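Local coordinates for protein carbohydrate esterase family 2 (CE2) (Chaetomium olivicolor, PDB 4XVH) that probably removes acetyl groups from plant cell-wall xylan, as a fungal family 2 carbohydrate esterase with an SGNH-type hydrolase domain and a jelly-roll carbohydrate-binding domain, at residues A[22-36]-A[92-104]. Sequence-based numbering, arbitrary orientation. Where two conformers were deposited one is given.
Sequences VSFAFTGTSATIGIA and LGNITTDGHFVPT
Ile-95 reaches from strand 92-97 across to Phe-24. Its CB lies 4.0 Å from Thr-32 O. From there, with chi1 at -56° putting CG1 beside the backbone N, CG2 is anti to that N and sits over one face of the Phe-24 ring, 4.0 Å from the centroid, a CH-pi contact. CG1 lies near Ile-33 CG2, and CD1 meets both Phe-24 CE1 and Val-22 CG2, 4.1 Å from the latter. Phe-101 meets the same phenyl obliquely, its CE1 3.7 Å from Phe-24 CD2. With an alanine in place of Phe-24, Ile-95 CG2 would probably lose the ring face it rests on and Phe-101 its aromatic neighbour.

Where both segments turn from one sheet to the other, Asp-98 OD1 takes two backbone bonds: Thr-29 N, at 2.9 Å, meets the syn lone pair of OD1, while Ser-30 N comes from above the carboxylate plane. Thr-97 OG1 donates to Ser-30 O (2.8 Å) and accepts from Gly-99 N, an ST turn.

Both segments cross from one sheet of the jelly-roll sandwich to the other: 31-35 pairs antiparallel with 92-97, 22-28 with 100-102, and Phe-24 and Ile-95 meet between the layers. Strand 73-81 flanks 22-28, its Val-77 touching Phe-24, and Val-2 packs against Ile-95.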
ATOM      1  N   VAL A  22      12.468   7.432  -0.383  1.00 18.02           N
ATOM      2  CA  VAL A  22      13.383   8.167  -1.263  1.00 19.58           C
ATOM      3  C   VAL A  22      14.405   7.220  -1.862  1.00 20.16           C
ATOM      4  O   VAL A  22      14.724   6.162  -1.269  1.00 18.63           O
ATOM      5  CB  VAL A  22      14.132   9.311  -0.529  1.00 24.11           C
ATOM      6  CG1 VAL A  22      13.166  10.420  -0.067  1.00 23.80           C
ATOM      7  CG2 VAL A  22      14.961   8.759   0.658  1.00 22.44           C
ATOM      8  N   SER A  23      14.885   7.558  -3.052  1.00 20.00           N
ATOM      9  CA  SER A  23      15.937   6.800  -3.701  0.50 20.03           C
ATOM     10  C   SER A  23      17.017   7.764  -4.176  1.00 21.44           C
ATOM     11  O   SER A  23      16.698   8.811  -4.755  1.00 22.00           O
ATOM     12  CB  SER A  23      15.368   5.984  -4.882  0.50 20.01           C
ATOM     13  OG  SER A  23      16.383   5.597  -5.807  0.50 20.13           O
ATOM     14  N   PHE A  24      18.280   7.431  -3.966  1.00 22.82           N
ATOM     15  CA  PHE A  24      19.349   8.290  -4.454  1.00 24.07           C
ATOM     16  C   PHE A  24      20.624   7.476  -4.570  1.00 26.06           C
ATOM     17  O   PHE A  24      20.657   6.285  -4.211  1.00 25.26           O
ATOM     18  CB  PHE A  24      19.528   9.530  -3.544  1.00 23.07           C
ATOM     19  CG  PHE A  24      19.898   9.220  -2.094  1.00 23.16           C
ATOM     20  CD1 PHE A  24      18.914   9.012  -1.139  1.00 22.06           C
ATOM     21  CD2 PHE A  24      21.236   9.197  -1.693  1.00 24.65           C
ATOM     22  CE1 PHE A  24      19.260   8.744   0.205  1.00 22.57           C
ATOM     23  CE2 PHE A  24      21.607   8.926  -0.355  1.00 24.57           C
ATOM     24  CZ  PHE A  24      20.616   8.705   0.595  1.00 23.23           C
ATOM     25  N   ALA A  25      21.658   8.089  -5.127  1.00 27.29           N
ATOM     26  CA  ALA A  25      22.945   7.430  -5.193  1.00 28.87           C
ATOM     27  C   ALA A  25      24.001   8.457  -4.835  1.00 30.95           C
ATOM     28  O   ALA A  25      23.799   9.666  -5.038  1.00 31.54           O
ATOM     29  CB  ALA A  25      23.185   6.839  -6.577  1.00 29.74           C
ATOM     30  N   PHE A  26      25.114   7.997  -4.275  1.00 31.14           N
ATOM     31  CA  PHE A  26      26.182   8.913  -3.944  1.00 32.16           C
ATOM     32  C   PHE A  26      27.519   8.224  -4.159  1.00 33.51           C
ATOM     33  O   PHE A  26      27.595   6.991  -4.285  1.00 32.67           O
ATOM     34  CB  PHE A  26      26.060   9.411  -2.496  1.00 32.03           C
ATOM     35  CG  PHE A  26      26.331   8.348  -1.457  1.00 31.94           C
ATOM     36  CD1 PHE A  26      25.349   7.421  -1.115  1.00 30.70           C
ATOM     37  CD2 PHE A  26      27.551   8.289  -0.809  1.00 33.20           C
ATOM     38  CE1 PHE A  26      25.585   6.449  -0.165  1.00 30.61           C
ATOM     39  CE2 PHE A  26      27.804   7.311   0.144  1.00 33.43           C
ATOM     40  CZ  PHE A  26      26.828   6.391   0.471  1.00 32.04           C
ATOM     41  N   THR A  27      28.580   9.019  -4.201  1.00 33.49           N
ATOM     42  CA  THR A  27      29.882   8.418  -4.096  1.00 30.48           C
ATOM     43  C   THR A  27      30.583   8.975  -2.862  1.00 33.20           C
ATOM     44  O   THR A  27      30.579  10.172  -2.603  1.00 32.39           O
ATOM     45  CB  THR A  27      30.698   8.625  -5.370  1.00 33.31           C
ATOM     46  OG1 THR A  27      31.906   7.863  -5.269  1.00 35.00           O
ATOM     47  CG2 THR A  27      31.017  10.086  -5.584  1.00 34.30           C
ATOM     48  N   GLY A  28      31.122   8.076  -2.053  1.00 33.29           N
ATOM     49  CA  GLY A  28      31.722   8.464  -0.789  1.00 34.77           C
ATOM     50  C   GLY A  28      31.705   7.276   0.153  1.00 33.90           C
ATOM     51  O   GLY A  28      31.672   6.134  -0.301  1.00 32.30           O
ATOM     52  N   THR A  29      31.736   7.545   1.457  1.00 33.59           N
ATOM     53  CA  THR A  29      31.702   6.482   2.454  1.00 32.12           C
ATOM     54  C   THR A  29      30.411   6.497   3.274  1.00 31.11           C
ATOM     55  O   THR A  29      30.096   5.530   3.967  1.00 28.92           O
ATOM     56  CB  THR A  29      32.896   6.582   3.398  1.00 34.60           C
ATOM     57  OG1 THR A  29      32.928   7.892   3.964  1.00 37.11           O
ATOM     58  CG2 THR A  29      34.192   6.375   2.631  1.00 35.78           C
ATOM     59  N   SER A  30      29.645   7.578   3.174  1.00 31.62           N
ATOM     60  CA  SER A  30      28.465   7.709   4.019  1.00 30.67           C
ATOM     61  C   SER A  30      27.442   8.698   3.468  1.00 28.89           C
ATOM     62  O   SER A  30      27.807   9.676   2.802  1.00 30.58           O
ATOM     63  CB  SER A  30      28.884   8.143   5.433  1.00 33.75           C
ATOM     64  OG  SER A  30      27.743   8.299   6.259  1.00 34.64           O
ATOM     65  N   ALA A  31      26.168   8.434   3.760  1.00 27.76           N
ATOM     66  CA  ALA A  31      25.080   9.375   3.483  1.00 27.98           C
ATOM     67  C   ALA A  31      24.105   9.394   4.661  1.00 28.00           C
ATOM     68  O   ALA A  31      23.936   8.391   5.364  1.00 25.31           O
ATOM     69  CB  ALA A  31      24.351   9.009   2.181  1.00 26.28           C
ATOM     70  N   THR A  32      23.476  10.542   4.882  1.00 30.31           N
ATOM     71  CA  THR A  32      22.489  10.651   5.956  1.00 30.55           C
ATOM     72  C   THR A  32      21.190  11.254   5.444  1.00 30.09           C
ATOM     73  O   THR A  32      21.185  12.303   4.794  1.00 30.58           O
ATOM     74  CB  THR A  32      23.007  11.503   7.140  1.00 32.79           C
ATOM     75  OG1 THR A  32      24.253  10.974   7.612  1.00 33.19           O
ATOM     76  CG2 THR A  32      21.995  11.482   8.286  1.00 32.54           C
ATOM     77  N   ILE A  33      20.090  10.552   5.709  1.00 29.48           N
ATOM     78  CA  ILE A  33      18.756  11.063   5.419  1.00 28.33           C
ATOM     79  C   ILE A  33      18.257  11.786   6.642  1.00 28.53           C
ATOM     80  O   ILE A  33      17.832  11.161   7.588  1.00 28.28           O
ATOM     81  CB  ILE A  33      17.791   9.947   5.045  1.00 26.04           C
ATOM     82  CG1 ILE A  33      18.361   9.127   3.898  1.00 23.38           C
ATOM     83  CG2 ILE A  33      16.438  10.531   4.679  1.00 27.00           C
ATOM     84  CD1 ILE A  33      17.674   7.806   3.717  1.00 20.49           C
ATOM     85  N   GLY A  34      18.348  13.113   6.632  1.00 30.07           N
ATOM     86  CA  GLY A  34      17.921  13.883   7.779  1.00 31.33           C
ATOM     87  C   GLY A  34      16.443  13.679   8.083  1.00 29.51           C
ATOM     88  O   GLY A  34      15.647  13.412   7.200  1.00 27.55           O
ATOM     89  N   ILE A  35      16.085  13.812   9.348  1.00 30.05           N
ATOM     90  CA  ILE A  35      14.700  13.723   9.767  1.00 29.66           C
ATOM     91  C   ILE A  35      14.315  15.011  10.470  1.00 31.74           C
ATOM     92  O   ILE A  35      14.922  15.388  11.466  1.00 33.11           O
ATOM     93  CB  ILE A  35      14.469  12.516  10.690  1.00 30.38           C
ATOM     94  CG1 ILE A  35      14.632  11.222   9.872  1.00 30.85           C
ATOM     95  CG2 ILE A  35      13.093  12.594  11.374  1.00 29.36           C
ATOM     96  CD1 ILE A  35      14.287   9.959  10.619  1.00 31.74           C
ATOM     97  N   ALA A  36      13.310  15.685   9.933  1.00 31.30           N
ATOM     98  CA  ALA A  36      12.854  16.936  10.500  1.00 34.38           C
ATOM     99  C   ALA A  36      12.075  16.655  11.775  1.00 34.25           C
ATOM    100  O   ALA A  36      12.305  17.277  12.800  1.00 34.57           O
ATOM    101  CB  ALA A  36      12.008  17.705   9.487  1.00 34.33           C
ATOM    102  N   LEU A  92      10.671  14.237   6.564  1.00 25.79           N
ATOM    103  CA  LEU A  92      12.057  14.222   6.125  1.00 26.30           C
ATOM    104  C   LEU A  92      12.667  15.613   6.151  1.00 28.82           C
ATOM    105  O   LEU A  92      11.969  16.611   5.916  1.00 29.80           O
ATOM    106  CB  LEU A  92      12.179  13.632   4.718  1.00 26.44           C
ATOM    107  CG  LEU A  92      11.932  12.111   4.617  1.00 25.27           C
ATOM    108  CD1 LEU A  92      12.300  11.615   3.247  1.00 26.11           C
ATOM    109  CD2 LEU A  92      12.757  11.377   5.655  1.00 25.18           C
ATOM    110  N   GLY A  93      13.971  15.662   6.431  1.00 29.75           N
ATOM    111  CA  GLY A  93      14.761  16.881   6.327  1.00 34.71           C
ATOM    112  C   GLY A  93      15.629  16.859   5.074  1.00 36.05           C
ATOM    113  O   GLY A  93      15.171  16.447   4.000  1.00 37.01           O
ATOM    114  N   ASN A  94      16.878  17.294   5.196  1.00 35.70           N
ATOM    115  CA  ASN A  94      17.784  17.249   4.060  1.00 36.08           C
ATOM    116  C   ASN A  94      18.674  16.005   4.023  1.00 33.81           C
ATOM    117  O   ASN A  94      19.009  15.430   5.052  1.00 32.91           O
ATOM    118  CB  ASN A  94      18.634  18.500   4.041  1.00 41.27           C
ATOM    119  CG  ASN A  94      17.810  19.740   3.758  1.00 45.34           C
ATOM    120  OD1 ASN A  94      16.921  19.730   2.903  1.00 45.97           O
ATOM    121  ND2 ASN A  94      18.143  20.844   4.446  1.00 48.19           N
ATOM    122  N   ILE A  95      19.031  15.596   2.811  1.00 32.95           N
ATOM    123  CA  ILE A  95      19.873  14.438   2.611  1.00 33.24           C
ATOM    124  C   ILE A  95      21.283  14.878   2.297  1.00 34.23           C
ATOM    125  O   ILE A  95      21.486  15.721   1.425  1.00 34.50           O
ATOM    126  CB  ILE A  95      19.340  13.556   1.491  1.00 34.00           C
ATOM    127  CG1 ILE A  95      17.885  13.184   1.821  1.00 34.33           C
ATOM    128  CG2 ILE A  95      20.259  12.338   1.312  1.00 33.71           C
ATOM    129  CD1 ILE A  95      17.261  12.117   0.945  1.00 34.30           C
ATOM    130  N   THR A  96      22.252  14.318   3.020  1.00 34.11           N
ATOM    131  CA  THR A  96      23.647  14.746   2.882  1.00 35.98           C
ATOM    132  C   THR A  96      24.554  13.540   2.641  1.00 35.31           C
ATOM    133  O   THR A  96      24.168  12.419   2.914  1.00 34.18           O
ATOM    134  CB  THR A  96      24.137  15.493   4.128  1.00 36.89           C
ATOM    135  OG1 THR A  96      24.002  14.637   5.267  1.00 36.60           O
ATOM    136  CG2 THR A  96      23.333  16.767   4.353  1.00 37.71           C
ATOM    137  N   THR A  97      25.745  13.787   2.106  1.00 35.99           N
ATOM    138  CA  THR A  97      26.756  12.743   1.957  1.00 35.71           C
ATOM    139  C   THR A  97      28.120  13.304   2.310  1.00 35.54           C
ATOM    140  O   THR A  97      28.306  14.518   2.300  1.00 36.01           O
ATOM    141  CB  THR A  97      26.805  12.165   0.526  1.00 37.47           C
ATOM    142  OG1 THR A  97      27.869  11.214   0.444  1.00 38.67           O
ATOM    143  CG2 THR A  97      27.061  13.257  -0.500  1.00 39.25           C
ATOM    144  N   ASP A  98      29.068  12.432   2.623  1.00 35.99           N
ATOM    145  CA  ASP A  98      30.436  12.879   2.856  1.00 38.81           C
ATOM    146  C   ASP A  98      31.230  12.997   1.553  1.00 40.39           C
ATOM    147  O   ASP A  98      32.395  13.368   1.565  1.00 42.26           O
ATOM    148  CB  ASP A  98      31.149  11.950   3.834  1.00 40.01           C
ATOM    149  CG  ASP A  98      31.448  10.577   3.244  1.00 41.00           C
ATOM    150  OD1 ASP A  98      30.808  10.158   2.258  1.00 39.58           O
ATOM    151  OD2 ASP A  98      32.327   9.897   3.801  1.00 42.88           O
ATOM    152  N   GLY A  99      30.595  12.684   0.429  1.00 39.44           N
ATOM    153  CA  GLY A  99      31.229  12.830  -0.873  1.00 40.23           C
ATOM    154  C   GLY A  99      30.320  13.679  -1.741  1.00 40.41           C
ATOM    155  O   GLY A  99      30.104  14.852  -1.440  1.00 41.48           O
ATOM    156  N   HIS A 100      29.768  13.107  -2.805  1.00 39.53           N
ATOM    157  CA  HIS A 100      28.732  13.831  -3.530  1.00 40.08           C
ATOM    158  C   HIS A 100      27.683  12.916  -4.160  1.00 38.93           C
ATOM    159  O   HIS A 100      27.902  11.710  -4.348  1.00 38.19           O
ATOM    160  CB  HIS A 100      29.353  14.732  -4.597  1.00 44.98           C
ATOM    161  CG  HIS A 100      30.149  13.999  -5.625  1.00 48.20           C
ATOM    162  ND1 HIS A 100      31.505  13.800  -5.505  1.00 49.96           N
ATOM    163  CD2 HIS A 100      29.782  13.414  -6.792  1.00 49.80           C
ATOM    164  CE1 HIS A 100      31.945  13.133  -6.560  1.00 52.38           C
ATOM    165  NE2 HIS A 100      30.920  12.889  -7.357  1.00 51.95           N
ATOM    166  N   PHE A 101      26.532  13.510  -4.470  1.00 38.37           N
ATOM    167  CA  PHE A 101      25.437  12.787  -5.104  1.00 37.72           C
ATOM    168  C   PHE A 101      25.736  12.522  -6.568  1.00 39.36           C
ATOM    169  O   PHE A 101      26.350  13.332  -7.236  1.00 40.52           O
ATOM    170  CB  PHE A 101      24.141  13.564  -4.937  1.00 38.84           C
ATOM    171  CG  PHE A 101      23.695  13.655  -3.505  1.00 39.00           C
ATOM    172  CD1 PHE A 101      23.172  12.535  -2.857  1.00 37.72           C
ATOM    173  CD2 PHE A 101      23.824  14.840  -2.795  1.00 39.62           C
ATOM    174  CE1 PHE A 101      22.792  12.591  -1.523  1.00 36.41           C
ATOM    175  CE2 PHE A 101      23.430  14.913  -1.463  1.00 38.56           C
ATOM    176  CZ  PHE A 101      22.913  13.782  -0.826  1.00 37.03           C
ATOM    177  N   VAL A 102      25.355  11.352  -7.047  1.00 40.38           N
ATOM    178  CA  VAL A 102      25.600  10.998  -8.427  1.00 44.89           C
ATOM    179  C   VAL A 102      24.260  10.592  -9.004  1.00 48.16           C
ATOM    180  O   VAL A 102      23.336  10.342  -8.253  1.00 45.80           O
ATOM    181  CB  VAL A 102      26.660   9.878  -8.557  1.00 44.63           C
ATOM    182  CG1 VAL A 102      28.027  10.383  -8.053  1.00 40.11           C
ATOM    183  CG2 VAL A 102      26.216   8.615  -7.819  1.00 37.16           C
ATOM    184  N   PRO A 103      24.133  10.581 -10.335  1.00 56.17           N
ATOM    185  CA  PRO A 103      22.824  10.307 -10.934  1.00 61.56           C
ATOM    186  C   PRO A 103      22.233   8.951 -10.556  1.00 68.05           C
ATOM    187  O   PRO A 103      22.951   7.944 -10.479  1.00 66.95           O
ATOM    188  CB  PRO A 103      23.114  10.369 -12.436  1.00 62.23           C
ATOM    189  CG  PRO A 103      24.233  11.331 -12.543  1.00 62.65           C
ATOM    190  CD  PRO A 103      25.097  11.076 -11.337  1.00 59.52           C
ATOM    191  N   THR A 104      20.923   8.964 -10.299  1.00 75.59           N
ATOM    192  CA  THR A 104      20.126   7.769 -10.047  1.00 79.30           C
ATOM    193  C   THR A 104      19.874   7.084 -11.377  1.00 78.58           C
ATOM    194  O   THR A 104      19.774   7.758 -12.406  1.00 81.35           O
ATOM    195  CB  THR A 104      18.772   8.122  -9.389  1.00 85.97           C
ATOM    196  OG1 THR A 104      18.109   6.924  -8.966  1.00 89.18           O
ATOM    197  CG2 THR A 104      17.869   8.884 -10.348  1.00 90.28           C
TER
HETATM  198  O   HOH W   1      21.266  10.371  -6.516  1.00 33.57           O